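Local structure of RNA pseudouridylate synthase domain-containing protein 1 (Homo sapiens, 5VBB) at residues A[96-101]-A[164-168]; A[106-112]-A[147-153]; A[205-211]-A[224-230]. The protein probably binds RNA and isomerises selected uridines to pseudouridine, as do other members of the RluA family of pseudouridine synthases. All coordinates share one frame; numbering follows the deposited sequence.

Overall arrangement
From the N terminus, the chain first builds the whole four-stranded sheet and then enters the larger antiparallel sheet at strand 96-104, which opens contact 1. Contact 2 is nested in the loop that contact 1 closes: residues 106-112 follow that strand and meet 147-153 before 164-168 comes back to pair with 96-101. Strands 146-156 and 159-168 are neighbours, with K167 N and L165 N near D147 O and V149 O, so the two contacts share one sheet. Contact 3 follows in series and closes the short hairpin of strands 208-216 and 221-225, bringing 205-211 against 224-230. It adjoins contact 1 where strand 208-216 lies beside 96-104, and its nearest atoms stay about 6 Å from those of contact 2.

Contact 1 of 3, residues A[96-101]-A[164-168]; sequences TKAYLA and VLLKP
Y99 and L166 form an antiparallel hydrogen-bonded pair, Y99 N to L166 O at 2.8 Å and L166 N to Y99 O at 2.7 Å. Two residues on, A101 and V164 repeat the pattern, with V164 N 2.8 Å from A101 O, so four backbone bonds join the strands. The Y99 side chain starts with CB 4.3 Å from L166 CB. Its ring then runs back along the neighbouring strand, because CG stands anti to the carbonyl carbon (chi1 -62°). L166 O lies at the ring edge, in its plane, beside CD1, and CE1 lies 3.8 Å from P168 CG, the two side chains crossing at about a right angle. At the tip, OH makes a weak hydrogen bond to a bound glycerol. Further along this face, A101 CB touches both V164 CG2 and L166 CD1, and L176 of helix 175-182 covers Y99 and L166. On the opposite face L165 CD1 sits between A98 CB and L100 CD2, 4.0 Å from each, under helix 247-256. Beyond the Y99-L166 pair, at the other end, a water spans the strands, accepting from K97 N and donating to P168 O. This is central sheet of the pseudouridine synthase fold, with Y99 beside the probable active site: its side chain is about 7 Å from that of D67, the likely catalytic aspartate.

Contact 2 of 3, residues A[106-112]-A[147-153]; sequences HIQESRV and DLVVLEH
S110 O accepts two hydrogen bonds: from V150 N at 2.9 Å and from Q245 NE2, outside the contact. The next pair, R111 with V149, is non-hydrogen-bonded, and V112 with L148 is hydrogen-bonded, its amides and carbonyls exchanging two bonds. Out at the exposed end R111 grips D147 side-on. R111 NE reaches D147 OD1 at 2.8 Å on its syn lone pair, while R111 NH2 meets D147 OD2 at 2.7 Å on the syn side, tilted out of the carboxylate plane, the guanidinium and carboxylate planes being 34° apart. The extended R111 chain, with CG anti to the backbone N (chi1 -177°), carries the guanidinium out from the sheet to the carboxylate two residues beyond its register partner V149. Between the ends lies apolar packing: I107 CG2 presses on V150 CG2 at 3.6 Å, and I107 CD1 meets L148 CD1 tip to tip. At the other end H153 NE2 donates to I107 O at 2.8 Å; the oxygen lies in the ring plane, although the nitrogen stands above the carbonyl plane. H106 and H153 form an offset stack, centroids 4.5 Å apart and planes at 17°, with H106 CB over the centre of the H153 ring. H106 NE2 is itself bonded to G154 O. Replacing H153 by alanine is likely to leave I107 O without its side-chain donor and H106 without its stacking partner, so that the loop end could shift. Strand 146-156 pairs with strand 111-114 through V149, V150 adds a bond to S110 in the loop, and a classic beta bulge follows, with L151 and E152 both facing K163 of the adjoining strand.

Contact 3 of 3, residues A[205-211]-A[224-230]; sequences RMMLHAF and VCTPDPF
Two hydrogen bonds link H209 and F211 to T226. H209 NE2 and T226 OG1 lie 2.7 Å apart, the hydroxyl in the plane of the imidazole, and T226 N donates to F211 O at 3.0 Å. With H209 ND1 bonded to S71 OG, both ring nitrogens have partners, which probably holds the imidazole in this rotation. Over the same ring comes a CH-pi contact, P229 CD standing 3.8 Å from the H209 centroid. Sulfur meets aromatic twice. C225 SG rests over one face of the F211 ring, 3.9 Å from its centroid and offset toward the rim; F211 CG lies anti to the backbone N (chi1 176°), which swings the ring across to that sulfur. M207 makes an oblique Met-aromatic contact, SD 3.8 Å from F230 CE1. The F230 ring also meets several other groups: CZ nears M207 C, CE2 touches H209 CB at 3.7 Å, and CE1 stands over the centre of the R205 guanidinium, whose plane is 65° from the ring. R205 NH2 bonds to S71 OG as well. Two turns shape the ends: M207 centres an inverse gamma turn, and D228 OD1 accepts from F230 N in an Asx turn. The whole closes the open end of the beta hairpin 208-216/221-225, where the side chain of L208 is about 5 Å from that of D67, the probable catalytic residue.

Contact 1 of 3, residues A[96-101]-A[164-168]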
loop_
_atom_site.group_PDB
_atom_site.type_symbol
_atom_site.label_atom_id
_atom_site.label_comp_id
_atom_site.label_asym_id
_atom_site.label_seq_id
_atom_site.Cartn_x
_atom_site.Cartn_y
_atom_site.Cartn_z
ATOM N N THR A 96 3.407 -12.231 1.035
ATOM C CA THR A 96 2.544 -11.619 2.045
ATOM C C THR A 96 2.796 -10.105 2.018
ATOM O O THR A 96 3.947 -9.665 2.015
ATOM C CB THR A 96 2.802 -12.201 3.424
ATOM O OG1 THR A 96 2.593 -13.599 3.356
ATOM C CG2 THR A 96 1.885 -11.616 4.495
ATOM N N LYS A 97 1.716 -9.313 2.011
ATOM C CA LYS A 97 1.813 -7.865 2.035
ATOM C C LYS A 97 0.801 -7.278 2.975
ATOM O O LYS A 97 -0.297 -7.797 3.062
ATOM C CB LYS A 97 1.493 -7.280 0.647
ATOM C CG LYS A 97 2.338 -7.738 -0.505
ATOM C CD LYS A 97 2.155 -6.800 -1.700
ATOM C CE LYS A 97 2.801 -7.316 -2.955
ATOM N NZ LYS A 97 2.407 -6.542 -4.164
ATOM N N ALA A 98 1.144 -6.165 3.639
ATOM C CA ALA A 98 0.217 -5.385 4.437
ATOM C C ALA A 98 0.539 -3.915 4.282
ATOM O O ALA A 98 1.690 -3.516 4.002
ATOM C CB ALA A 98 0.223 -5.802 5.908
ATOM N N TYR A 99 -0.494 -3.099 4.409
ATOM C CA TYR A 99 -0.391 -1.667 4.221
ATOM C C TYR A 99 -0.993 -0.971 5.384
ATOM O O TYR A 99 -1.859 -1.527 6.049
ATOM C CB TYR A 99 -1.201 -1.229 2.983
ATOM C CG TYR A 99 -0.753 -1.812 1.674
ATOM C CD1 TYR A 99 -0.883 -3.174 1.414
ATOM C CD2 TYR A 99 -0.196 -1.005 0.680
ATOM C CE1 TYR A 99 -0.412 -3.730 0.233
ATOM C CE2 TYR A 99 0.230 -1.548 -0.532
ATOM C CZ TYR A 99 0.125 -2.914 -0.743
ATOM O OH TYR A 99 0.456 -3.485 -1.929
ATOM N N LEU A 100 -0.608 0.287 5.566
ATOM C CA LEU A 100 -1.223 1.182 6.523
ATOM C C LEU A 100 -1.931 2.234 5.721
ATOM O O LEU A 100 -1.458 2.601 4.636
ATOM C CB LEU A 100 -0.170 1.874 7.398
ATOM C CG LEU A 100 0.610 0.977 8.323
ATOM C CD1 LEU A 100 1.742 1.717 8.954
ATOM C CD2 LEU A 100 -0.282 0.361 9.404
ATOM N N ALA A 101 -3.004 2.813 6.294
ATOM C CA ALA A 101 -3.726 3.892 5.643
ATOM C C ALA A 101 -4.480 4.719 6.618
ATOM O O ALA A 101 -4.826 4.230 7.691
ATOM C CB ALA A 101 -4.702 3.335 4.613
ATOM N N VAL A 164 -5.828 2.461 9.684
ATOM C CA VAL A 164 -6.082 1.042 9.496
ATOM C C VAL A 164 -4.880 0.290 9.010
ATOM O O VAL A 164 -3.992 0.865 8.377
ATOM C CB VAL A 164 -7.259 0.796 8.511
ATOM C CG1 VAL A 164 -8.519 1.541 8.940
ATOM C CG2 VAL A 164 -6.877 1.188 7.079
ATOM N N LEU A 165 -4.920 -1.038 9.217
ATOM C CA LEU A 165 -3.974 -1.990 8.652
ATOM C C LEU A 165 -4.781 -2.739 7.576
ATOM O O LEU A 165 -5.893 -3.213 7.861
ATOM C CB LEU A 165 -3.470 -2.960 9.723
ATOM C CG LEU A 165 -2.470 -4.065 9.299
ATOM C CD1 LEU A 165 -1.181 -3.480 8.829
ATOM C CD2 LEU A 165 -2.162 -4.955 10.444
ATOM N N LEU A 166 -4.237 -2.859 6.363
ATOM C CA LEU A 166 -4.892 -3.544 5.252
ATOM C C LEU A 166 -4.061 -4.680 4.786
ATOM O O LEU A 166 -2.889 -4.481 4.479
ATOM C CB LEU A 166 -5.120 -2.592 4.091
ATOM C CG LEU A 166 -6.006 -1.380 4.413
ATOM C CD1 LEU A 166 -5.788 -0.284 3.447
ATOM C CD2 LEU A 166 -7.451 -1.760 4.498
ATOM N N LYS A 167 -4.634 -5.881 4.713
ATOM C CA LYS A 167 -3.907 -7.045 4.214
ATOM C C LYS A 167 -4.664 -7.579 3.007
ATOM O O LYS A 167 -5.719 -8.202 3.156
ATOM C CB LYS A 167 -3.782 -8.097 5.299
ATOM C CG LYS A 167 -2.851 -9.249 4.917
ATOM C CD LYS A 167 -2.941 -10.354 5.917
ATOM C CE LYS A 167 -2.205 -11.570 5.458
ATOM N NZ LYS A 167 -2.335 -12.669 6.439
ATOM N N PRO A 168 -4.193 -7.291 1.792
ATOM C CA PRO A 168 -4.866 -7.867 0.628
ATOM C C PRO A 168 -4.451 -9.323 0.437
ATOM O O PRO A 168 -3.281 -9.636 0.612
ATOM C CB PRO A 168 -4.361 -7.029 -0.530
ATOM C CG PRO A 168 -2.991 -6.537 -0.121
ATOM C CD PRO A 168 -2.970 -6.557 1.409
HETATM O O HOH W 1 -0.897 -10.465 1.579
#

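Contact 2 of 3, residues A[106-112]-A[147-153]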
loop_
_atom_site.group_PDB
_atom_site.type_symbol
_atom_site.label_atom_id
_atom_site.label_comp_id
_atom_site.label_asym_id
_atom_site.label_seq_id
_atom_site.Cartn_x
_atom_site.Cartn_y
_atom_site.Cartn_z
ATOM N N HIS A 106 -14.909 7.389 10.817
ATOM C CA HIS A 106 -14.634 6.482 11.929
ATOM C C HIS A 106 -15.304 5.130 11.629
ATOM O O HIS A 106 -16.527 5.063 11.633
ATOM C CB HIS A 106 -15.205 7.057 13.241
ATOM C CG HIS A 106 -14.408 8.213 13.773
ATOM N ND1 HIS A 106 -14.891 9.007 14.789
ATOM C CD2 HIS A 106 -13.135 8.585 13.492
ATOM C CE1 HIS A 106 -13.939 9.895 15.035
ATOM N NE2 HIS A 106 -12.855 9.670 14.285
ATOM N N ILE A 107 -14.519 4.067 11.364
ATOM C CA ILE A 107 -15.062 2.734 11.066
ATOM C C ILE A 107 -15.386 2.099 12.405
ATOM O O ILE A 107 -14.474 1.940 13.212
ATOM C CB ILE A 107 -14.031 1.933 10.246
ATOM C CG1 ILE A 107 -13.799 2.646 8.897
ATOM C CG2 ILE A 107 -14.485 0.486 10.030
ATOM C CD1 ILE A 107 -12.759 2.045 7.943
ATOM N N GLN A 108 -16.669 1.774 12.676
ATOM C CA GLN A 108 -17.063 1.262 13.994
ATOM C C GLN A 108 -16.759 -0.227 14.179
ATOM O O GLN A 108 -16.489 -0.626 15.301
ATOM C CB GLN A 108 -18.545 1.543 14.263
ATOM C CG GLN A 108 -18.922 3.025 14.140
ATOM C CD GLN A 108 -18.153 3.941 15.080
ATOM O OE1 GLN A 108 -17.790 3.565 16.205
ATOM N NE2 GLN A 108 -17.926 5.183 14.658
ATOM N N GLU A 109 -16.720 -1.024 13.109
ATOM C CA GLU A 109 -16.348 -2.458 13.197
ATOM C C GLU A 109 -14.840 -2.542 13.469
ATOM O O GLU A 109 -14.098 -1.786 12.858
ATOM C CB GLU A 109 -16.629 -3.182 11.873
ATOM C CG GLU A 109 -18.077 -3.185 11.426
ATOM C CD GLU A 109 -18.562 -2.079 10.509
ATOM O OE1 GLU A 109 -17.726 -1.280 10.030
ATOM O OE2 GLU A 109 -19.795 -1.990 10.298
ATOM N N SER A 110 -14.375 -3.465 14.319
ATOM C CA SER A 110 -12.937 -3.585 14.590
ATOM C C SER A 110 -12.187 -4.210 13.412
ATOM O O SER A 110 -11.023 -3.896 13.190
ATOM C CB SER A 110 -12.678 -4.381 15.866
ATOM O OG SER A 110 -12.746 -5.781 15.665
ATOM N N ARG A 111 -12.852 -5.108 12.671
ATOM C CA ARG A 111 -12.250 -5.790 11.522
ATOM C C ARG A 111 -13.298 -5.973 10.455
ATOM O O ARG A 111 -14.460 -6.275 10.770
ATOM C CB ARG A 111 -11.682 -7.159 11.937
ATOM C CG ARG A 111 -10.963 -7.924 10.818
ATOM C CD ARG A 111 -10.371 -9.189 11.369
ATOM N NE ARG A 111 -9.358 -9.778 10.499
ATOM C CZ ARG A 111 -8.695 -10.895 10.783
ATOM N NH1 ARG A 111 -8.921 -11.535 11.921
ATOM N NH2 ARG A 111 -7.782 -11.367 9.944
ATOM N N VAL A 112 -12.914 -5.743 9.204
ATOM C CA VAL A 112 -13.824 -5.860 8.061
ATOM C C VAL A 112 -13.165 -6.705 6.993
ATOM O O VAL A 112 -12.025 -6.431 6.607
ATOM C CB VAL A 112 -14.184 -4.460 7.489
ATOM C CG1 VAL A 112 -15.082 -4.560 6.260
ATOM C CG2 VAL A 112 -14.819 -3.577 8.548
ATOM N N ASP A 147 -8.538 -7.670 3.832
ATOM C CA ASP A 147 -8.781 -7.727 5.260
ATOM C C ASP A 147 -8.392 -6.380 5.874
ATOM O O ASP A 147 -7.255 -5.943 5.741
ATOM C CB ASP A 147 -7.969 -8.860 5.848
ATOM C CG ASP A 147 -8.106 -9.080 7.326
ATOM O OD1 ASP A 147 -9.197 -8.832 7.864
ATOM O OD2 ASP A 147 -7.150 -9.604 7.931
ATOM N N LEU A 148 -9.323 -5.729 6.531
ATOM C CA LEU A 148 -9.114 -4.390 7.113
ATOM C C LEU A 148 -9.239 -4.504 8.629
ATOM O O LEU A 148 -10.290 -4.921 9.115
ATOM C CB LEU A 148 -10.191 -3.434 6.567
ATOM C CG LEU A 148 -10.179 -1.958 6.991
ATOM C CD1 LEU A 148 -10.868 -1.103 5.966
ATOM C CD2 LEU A 148 -10.897 -1.707 8.356
ATOM N N VAL A 149 -8.241 -4.027 9.360
ATOM C CA VAL A 149 -8.230 -3.981 10.826
ATOM C C VAL A 149 -8.115 -2.487 11.247
ATOM O O VAL A 149 -7.150 -1.791 10.881
ATOM C CB VAL A 149 -7.057 -4.836 11.394
ATOM C CG1 VAL A 149 -7.005 -4.766 12.916
ATOM C CG2 VAL A 149 -7.176 -6.294 10.949
ATOM N N VAL A 150 -9.046 -2.028 12.067
ATOM C CA VAL A 150 -9.041 -0.645 12.525
ATOM C C VAL A 150 -8.041 -0.507 13.677
ATOM O O VAL A 150 -8.165 -1.215 14.663
ATOM C CB VAL A 150 -10.446 -0.158 12.921
ATOM C CG1 VAL A 150 -10.410 1.286 13.364
ATOM C CG2 VAL A 150 -11.435 -0.310 11.772
ATOM N N LEU A 151 -7.055 0.402 13.544
ATOM C CA LEU A 151 -6.032 0.609 14.559
ATOM C C LEU A 151 -6.432 1.721 15.505
ATOM O O LEU A 151 -6.321 1.578 16.725
ATOM C CB LEU A 151 -4.702 0.945 13.907
ATOM C CG LEU A 151 -4.153 -0.088 12.968
ATOM C CD1 LEU A 151 -2.969 0.489 12.210
ATOM C CD2 LEU A 151 -3.863 -1.413 13.701
ATOM N N GLU A 152 -6.871 2.857 14.948
ATOM C CA GLU A 152 -7.211 4.020 15.753
ATOM C C GLU A 152 -8.254 4.875 15.077
ATOM O O GLU A 152 -8.367 4.860 13.861
ATOM C CB GLU A 152 -5.938 4.929 15.948
ATOM C CG GLU A 152 -4.915 4.502 17.009
ATOM C CD GLU A 152 -3.656 5.354 17.123
ATOM O OE1 GLU A 152 -3.059 5.636 16.064
ATOM O OE2 GLU A 152 -3.265 5.743 18.250
ATOM N N HIS A 153 -8.976 5.673 15.884
ATOM C CA HIS A 153 -9.860 6.733 15.406
ATOM C C HIS A 153 -9.166 8.021 15.806
ATOM O O HIS A 153 -8.527 8.091 16.863
ATOM C CB HIS A 153 -11.248 6.696 16.053
ATOM C CG HIS A 153 -12.128 5.590 15.573
ATOM N ND1 HIS A 153 -13.246 5.220 16.281
ATOM C CD2 HIS A 153 -12.057 4.837 14.447
ATOM C CE1 HIS A 153 -13.775 4.204 15.617
ATOM N NE2 HIS A 153 -13.112 3.964 14.490
#

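Contact 3 of 3, residues A[205-211]-A[224-230]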
loop_
_atom_site.group_PDB
_atom_site.type_symbol
_atom_site.label_atom_id
_atom_site.label_comp_id
_atom_site.label_asym_id
_atom_site.label_seq_id
_atom_site.Cartn_x
_atom_site.Cartn_y
_atom_site.Cartn_z
ATOM N N ARG A 205 -0.440 14.448 0.688
ATOM C CA ARG A 205 -0.178 13.179 0.013
ATOM C C ARG A 205 -1.356 12.268 0.137
ATOM O O ARG A 205 -2.280 12.565 0.867
ATOM C CB ARG A 205 1.014 12.510 0.676
ATOM C CG ARG A 205 0.803 12.098 2.126
ATOM C CD ARG A 205 1.866 11.102 2.571
ATOM N NE ARG A 205 1.616 9.819 1.925
ATOM C CZ ARG A 205 2.338 8.728 2.080
ATOM N NH1 ARG A 205 3.393 8.730 2.884
ATOM N NH2 ARG A 205 2.012 7.619 1.434
ATOM N N MET A 206 -1.309 11.145 -0.540
ATOM C CA MET A 206 -2.315 10.121 -0.374
ATOM C C MET A 206 -1.844 9.239 0.772
ATOM O O MET A 206 -0.699 8.803 0.759
ATOM C CB MET A 206 -2.485 9.295 -1.634
ATOM C CG MET A 206 -3.618 8.345 -1.507
ATOM S SD MET A 206 -3.977 7.431 -3.029
ATOM C CE MET A 206 -2.609 6.256 -2.996
ATOM N N MET A 207 -2.703 8.993 1.760
ATOM C CA MET A 207 -2.322 8.245 2.966
ATOM C C MET A 207 -2.461 6.707 2.823
ATOM O O MET A 207 -3.234 6.074 3.530
ATOM C CB MET A 207 -3.152 8.737 4.164
ATOM C CG MET A 207 -3.145 10.252 4.344
ATOM S SD MET A 207 -1.485 10.951 4.564
ATOM C CE MET A 207 -1.869 12.714 4.492
ATOM N N LEU A 208 -1.639 6.118 1.966
ATOM C CA LEU A 208 -1.553 4.677 1.766
ATOM C C LEU A 208 -0.081 4.374 1.708
ATOM O O LEU A 208 0.634 5.084 1.024
ATOM C CB LEU A 208 -2.295 4.234 0.480
ATOM C CG LEU A 208 -2.312 2.733 0.191
ATOM C CD1 LEU A 208 -3.056 1.970 1.299
ATOM C CD2 LEU A 208 -3.035 2.443 -1.111
ATOM N N HIS A 209 0.375 3.361 2.478
ATOM C CA HIS A 209 1.764 3.024 2.644
ATOM C C HIS A 209 1.935 1.510 2.678
ATOM O O HIS A 209 1.255 0.839 3.457
ATOM C CB HIS A 209 2.233 3.589 3.998
ATOM C CG HIS A 209 3.667 3.306 4.311
ATOM N ND1 HIS A 209 4.696 3.900 3.588
ATOM C CD2 HIS A 209 4.209 2.489 5.257
ATOM C CE1 HIS A 209 5.821 3.431 4.111
ATOM N NE2 HIS A 209 5.574 2.593 5.131
ATOM N N ALA A 210 2.820 0.982 1.853
ATOM C CA ALA A 210 3.105 -0.465 1.834
ATOM C C ALA A 210 4.053 -0.707 2.984
ATOM O O ALA A 210 5.215 -0.345 2.934
ATOM C CB ALA A 210 3.717 -0.857 0.494
ATOM N N PHE A 211 3.540 -1.313 4.029
ATOM C CA PHE A 211 4.210 -1.452 5.312
ATOM C C PHE A 211 4.976 -2.741 5.488
ATOM O O PHE A 211 6.146 -2.701 5.836
ATOM C CB PHE A 211 3.113 -1.334 6.385
ATOM C CG PHE A 211 3.516 -1.542 7.816
ATOM C CD1 PHE A 211 4.390 -0.658 8.441
ATOM C CD2 PHE A 211 2.864 -2.479 8.596
ATOM C CE1 PHE A 211 4.609 -0.727 9.820
ATOM C CE2 PHE A 211 3.156 -2.609 9.937
ATOM C CZ PHE A 211 3.979 -1.700 10.557
ATOM N N VAL A 224 10.262 -7.419 5.317
ATOM C CA VAL A 224 10.490 -6.097 5.859
ATOM C C VAL A 224 9.212 -5.574 6.438
ATOM O O VAL A 224 8.096 -5.927 6.026
ATOM C CB VAL A 224 11.155 -5.068 4.868
ATOM C CG1 VAL A 224 12.228 -5.724 4.022
ATOM C CG2 VAL A 224 10.145 -4.384 3.964
ATOM N N CYS A 225 9.417 -4.756 7.452
ATOM C CA CYS A 225 8.418 -4.007 8.136
ATOM C C CYS A 225 8.975 -2.620 8.279
ATOM O O CYS A 225 9.833 -2.380 9.126
ATOM C CB CYS A 225 8.105 -4.633 9.485
ATOM S SG CYS A 225 6.520 -4.133 10.103
ATOM N N THR A 226 8.573 -1.737 7.369
ATOM C CA THR A 226 9.091 -0.392 7.315
ATOM C C THR A 226 8.586 0.468 8.476
ATOM O O THR A 226 7.562 0.129 9.091
ATOM C CB THR A 226 8.625 0.351 6.036
ATOM O OG1 THR A 226 7.259 0.741 6.212
ATOM C CG2 THR A 226 8.817 -0.428 4.769
ATOM N N PRO A 227 9.208 1.652 8.694
ATOM C CA PRO A 227 8.669 2.579 9.692
ATOM C C PRO A 227 7.266 3.056 9.315
ATOM O O PRO A 227 6.909 3.126 8.137
ATOM C CB PRO A 227 9.637 3.768 9.640
ATOM C CG PRO A 227 10.884 3.233 9.064
ATOM C CD PRO A 227 10.423 2.209 8.063
ATOM N N ASP A 228 6.471 3.347 10.326
ATOM C CA ASP A 228 5.090 3.828 10.171
ATOM C C ASP A 228 5.126 5.353 9.927
ATOM O O ASP A 228 5.548 6.078 10.824
ATOM C CB ASP A 228 4.329 3.513 11.447
ATOM C CG ASP A 228 2.927 4.061 11.542
ATOM O OD1 ASP A 228 2.446 4.657 10.548
ATOM O OD2 ASP A 228 2.298 3.852 12.581
ATOM N N PRO A 229 4.667 5.869 8.769
ATOM C CA PRO A 229 4.719 7.317 8.538
ATOM C C PRO A 229 3.539 8.108 9.080
ATOM O O PRO A 229 3.583 9.336 9.072
ATOM C CB PRO A 229 4.712 7.395 7.008
ATOM C CG PRO A 229 3.798 6.267 6.619
ATOM C CD PRO A 229 4.115 5.167 7.589
ATOM N N PHE A 230 2.471 7.437 9.495
ATOM C CA PHE A 230 1.228 8.090 9.913
ATOM C C PHE A 230 1.205 8.214 11.406
ATOM O O PHE A 230 0.391 7.609 12.079
ATOM C CB PHE A 230 0.029 7.314 9.354
ATOM C CG PHE A 230 0.094 7.116 7.842
ATOM C CD1 PHE A 230 0.473 8.158 6.995
ATOM C CD2 PHE A 230 -0.226 5.893 7.271
ATOM C CE1 PHE A 230 0.558 7.958 5.606
ATOM C CE2 PHE A 230 -0.174 5.709 5.886
ATOM C CZ PHE A 230 0.139 6.756 5.059
#